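Local coordinates for protein acetylacetone-cleaving enzyme (Acinetobacter johnsonii, PDB 3BAL) that cleaves acetylacetone with molecular oxygen into methylglyoxal and acetate, as an iron-dependent cupin dioxygenase that works as a homotetramer, at residues V22-A27 / G31-Q36. Numbering follows the deposited sequence.
Sequences VPFPEA and GGITWQ
A single water ties the indole of Trp35 to the backbone of Pro23: it accepts from NE1 of Trp35 at 3.0 Å, lying in the plane of the ring, and donates to O of Pro23. NE1 of Trp35 and O of Pro23 lie 4.0 Å apart, too far for a direct bond, and the water joins them. Next to it, Phe24 turns the rim of its ring onto the indole, an edge-to-face (T-shaped) pair with the planes at 88° and CD1 of Phe24 3.7 Å from CD1 of Trp35. The contact falls on the five-membered ring. CG of Trp35 sits between its own N and carbonyl carbon (chi1 75°), which leans the indole over toward Val22 and Phe24, on the face of the sheet it shares with Val22; there CG2 of Val22 meets NE1 of Trp35 at 3.7 Å.

Beneath the rings the backbones run antiparallel. Val22 and Trp35 form the hydrogen-bonded pair, N of Val22 giving to O of Trp35 (3.0 Å) and N of Trp35 giving to O of Val22 (2.8 Å); that same O of Val22 also takes a CA-H contact from Thr34. Pro23, with no N-H to offer, fills the non-hydrogen-bonded position facing Thr34. Just past the strand, N of Phe24 gives a single further bond to O of Ile33, 2.9 Å, while CB of Phe24 packs on CG2 of Ile33.

Strand 22-23 is the short outermost strand, within this chain, of one sheet of the cupin jelly roll, laid against strand 34-41, whose other neighbour is strand 46-53. Trp145 and Thr148 of helix 138-148 pack on Val22, Ala49 and Phe51 touch Trp35, and Phe59 of strand 57-64, in the facing sheet, meets both Phe24 and Ile33.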
ATOM      1  N   VAL A  22       4.261  13.434 -24.442  1.00 20.10           N
ATOM      2  CA  VAL A  22       5.642  13.644 -24.878  1.00 19.40           C
ATOM      3  C   VAL A  22       6.268  12.295 -25.235  1.00 20.65           C
ATOM      4  O   VAL A  22       5.787  11.246 -24.804  1.00 17.68           O
ATOM      5  CB  VAL A  22       6.514  14.306 -23.767  1.00 18.76           C
ATOM      6  CG1 VAL A  22       5.966  15.670 -23.412  1.00 18.66           C
ATOM      7  CG2 VAL A  22       6.580  13.409 -22.533  1.00 16.74           C
ATOM      8  N   PRO A  23       7.349  12.307 -26.035  1.00 20.98           N
ATOM      9  CA  PRO A  23       8.008  11.053 -26.417  1.00 21.83           C
ATOM     10  C   PRO A  23       8.549  10.310 -25.190  1.00 22.20           C
ATOM     11  O   PRO A  23       9.149  10.918 -24.303  1.00 21.32           O
ATOM     12  CB  PRO A  23       9.131  11.521 -27.347  1.00 21.82           C
ATOM     13  CG  PRO A  23       8.572  12.776 -27.957  1.00 21.59           C
ATOM     14  CD  PRO A  23       7.935  13.450 -26.760  1.00 22.54           C
ATOM     15  N   PHE A  24       8.318   9.001 -25.145  1.00 21.80           N
ATOM     16  CA  PHE A  24       8.790   8.150 -24.055  1.00 21.44           C
ATOM     17  C   PHE A  24      10.267   7.885 -24.373  1.00 22.00           C
ATOM     18  O   PHE A  24      10.616   7.682 -25.536  1.00 22.01           O
ATOM     19  CB  PHE A  24       7.998   6.839 -24.051  1.00 20.98           C
ATOM     20  CG  PHE A  24       8.229   5.989 -22.836  1.00 20.50           C
ATOM     21  CD1 PHE A  24       7.708   6.363 -21.602  1.00 19.99           C
ATOM     22  CD2 PHE A  24       8.974   4.815 -22.922  1.00 18.86           C
ATOM     23  CE1 PHE A  24       7.924   5.582 -20.468  1.00 20.04           C
ATOM     24  CE2 PHE A  24       9.194   4.029 -21.794  1.00 17.75           C
ATOM     25  CZ  PHE A  24       8.666   4.414 -20.564  1.00 18.10           C
ATOM     26  N   PRO A  25      11.150   7.871 -23.354  1.00 22.94           N
ATOM     27  CA  PRO A  25      12.578   7.633 -23.614  1.00 24.04           C
ATOM     28  C   PRO A  25      12.918   6.458 -24.533  1.00 25.28           C
ATOM     29  O   PRO A  25      12.458   5.334 -24.329  1.00 24.82           O
ATOM     30  CB  PRO A  25      13.176   7.500 -22.207  1.00 24.34           C
ATOM     31  CG  PRO A  25      12.011   7.117 -21.355  1.00 24.90           C
ATOM     32  CD  PRO A  25      10.887   7.939 -21.906  1.00 22.47           C
ATOM     33  N   GLU A  26      13.730   6.743 -25.551  1.00 25.46           N
ATOM     34  CA  GLU A  26      14.141   5.745 -26.529  1.00 26.47           C
ATOM     35  C   GLU A  26      14.964   4.623 -25.931  1.00 25.72           C
ATOM     36  O   GLU A  26      15.042   3.530 -26.494  1.00 25.44           O
ATOM     37  CB  GLU A  26      14.941   6.397 -27.659  1.00 29.39           C
ATOM     38  CG  GLU A  26      14.100   7.161 -28.663  1.00 36.03           C
ATOM     39  CD  GLU A  26      14.860   7.457 -29.944  1.00 39.86           C
ATOM     40  OE1 GLU A  26      15.925   8.112 -29.869  1.00 42.24           O
ATOM     41  OE2 GLU A  26      14.396   7.035 -31.028  1.00 42.16           O
ATOM     42  N   ALA A  27      15.589   4.886 -24.793  1.00 24.21           N
ATOM     43  CA  ALA A  27      16.399   3.863 -24.154  1.00 23.99           C
ATOM     44  C   ALA A  27      15.537   2.694 -23.658  1.00 24.31           C
ATOM     45  O   ALA A  27      15.991   1.548 -23.649  1.00 22.94           O
ATOM     46  CB  ALA A  27      17.185   4.474 -22.996  1.00 23.50           C
ATOM     47  N   GLY A  31       9.652   2.319 -31.207  1.00 21.08           N
ATOM     48  CA  GLY A  31       8.452   2.781 -31.877  1.00 23.16           C
ATOM     49  C   GLY A  31       8.166   4.144 -31.279  1.00 23.88           C
ATOM     50  O   GLY A  31       8.766   4.513 -30.269  1.00 26.64           O
ATOM     51  N   GLY A  32       7.255   4.902 -31.866  1.00 23.48           N
ATOM     52  CA  GLY A  32       6.999   6.225 -31.326  1.00 22.25           C
ATOM     53  C   GLY A  32       6.051   6.294 -30.144  1.00 21.13           C
ATOM     54  O   GLY A  32       5.009   6.935 -30.241  1.00 22.42           O
ATOM     55  N   ILE A  33       6.390   5.656 -29.028  1.00 19.82           N
ATOM     56  CA  ILE A  33       5.508   5.698 -27.861  1.00 18.30           C
ATOM     57  C   ILE A  33       5.536   7.074 -27.192  1.00 17.90           C
ATOM     58  O   ILE A  33       6.601   7.655 -26.996  1.00 18.09           O
ATOM     59  CB  ILE A  33       5.899   4.613 -26.809  1.00 18.47           C
ATOM     60  CG1 ILE A  33       5.649   3.216 -27.379  1.00 17.07           C
ATOM     61  CG2 ILE A  33       5.090   4.800 -25.526  1.00 16.36           C
ATOM     62  CD1 ILE A  33       5.942   2.094 -26.403  1.00 19.62           C
ATOM     63  N   THR A  34       4.361   7.602 -26.866  1.00 16.93           N
ATOM     64  CA  THR A  34       4.271   8.893 -26.190  1.00 16.13           C
ATOM     65  C   THR A  34       3.521   8.672 -24.877  1.00 16.54           C
ATOM     66  O   THR A  34       2.750   7.715 -24.752  1.00 17.56           O
ATOM     67  CB  THR A  34       3.550   9.961 -27.072  1.00 15.82           C
ATOM     68  OG1 THR A  34       2.309   9.439 -27.565  1.00 16.72           O
ATOM     69  CG2 THR A  34       4.438  10.364 -28.247  1.00 14.06           C
ATOM     70  N   TRP A  35       3.752   9.525 -23.888  1.00 15.17           N
ATOM     71  CA  TRP A  35       3.083   9.328 -22.607  1.00 15.56           C
ATOM     72  C   TRP A  35       2.853  10.609 -21.831  1.00 16.11           C
ATOM     73  O   TRP A  35       3.209  11.700 -22.280  1.00 14.86           O
ATOM     74  CB  TRP A  35       3.899   8.362 -21.727  1.00 15.76           C
ATOM     75  CG  TRP A  35       5.155   8.985 -21.128  1.00 17.12           C
ATOM     76  CD1 TRP A  35       6.124   9.678 -21.798  1.00 17.74           C
ATOM     77  CD2 TRP A  35       5.552   8.982 -19.748  1.00 18.19           C
ATOM     78  NE1 TRP A  35       7.093  10.112 -20.923  1.00 18.53           N
ATOM     79  CE2 TRP A  35       6.766   9.701 -19.659  1.00 18.24           C
ATOM     80  CE3 TRP A  35       5.000   8.445 -18.575  1.00 16.29           C
ATOM     81  CZ2 TRP A  35       7.436   9.898 -18.444  1.00 17.45           C
ATOM     82  CZ3 TRP A  35       5.669   8.641 -17.369  1.00 16.41           C
ATOM     83  CH2 TRP A  35       6.872   9.363 -17.314  1.00 16.87           C
ATOM     84  N   GLN A  36       2.242  10.437 -20.660  1.00 16.45           N
ATOM     85  CA  GLN A  36       1.947  11.515 -19.721  1.00 18.55           C
ATOM     86  C   GLN A  36       1.950  10.962 -18.297  1.00 18.10           C
ATOM     87  O   GLN A  36       1.261   9.981 -18.013  1.00 17.37           O
ATOM     88  CB  GLN A  36       0.558  12.126 -19.958  1.00 19.31           C
ATOM     89  CG  GLN A  36       0.471  13.180 -21.050  1.00 20.82           C
ATOM     90  CD  GLN A  36      -0.833  13.960 -20.982  1.00 21.13           C
ATOM     91  OE1 GLN A  36      -1.161  14.555 -19.944  1.00 19.40           O
ATOM     92  NE2 GLN A  36      -1.583  13.967 -22.084  1.00 17.81           N
TER
HETATM   93  O   HOH W   1       9.784  11.380 -21.407  1.00 23.84           O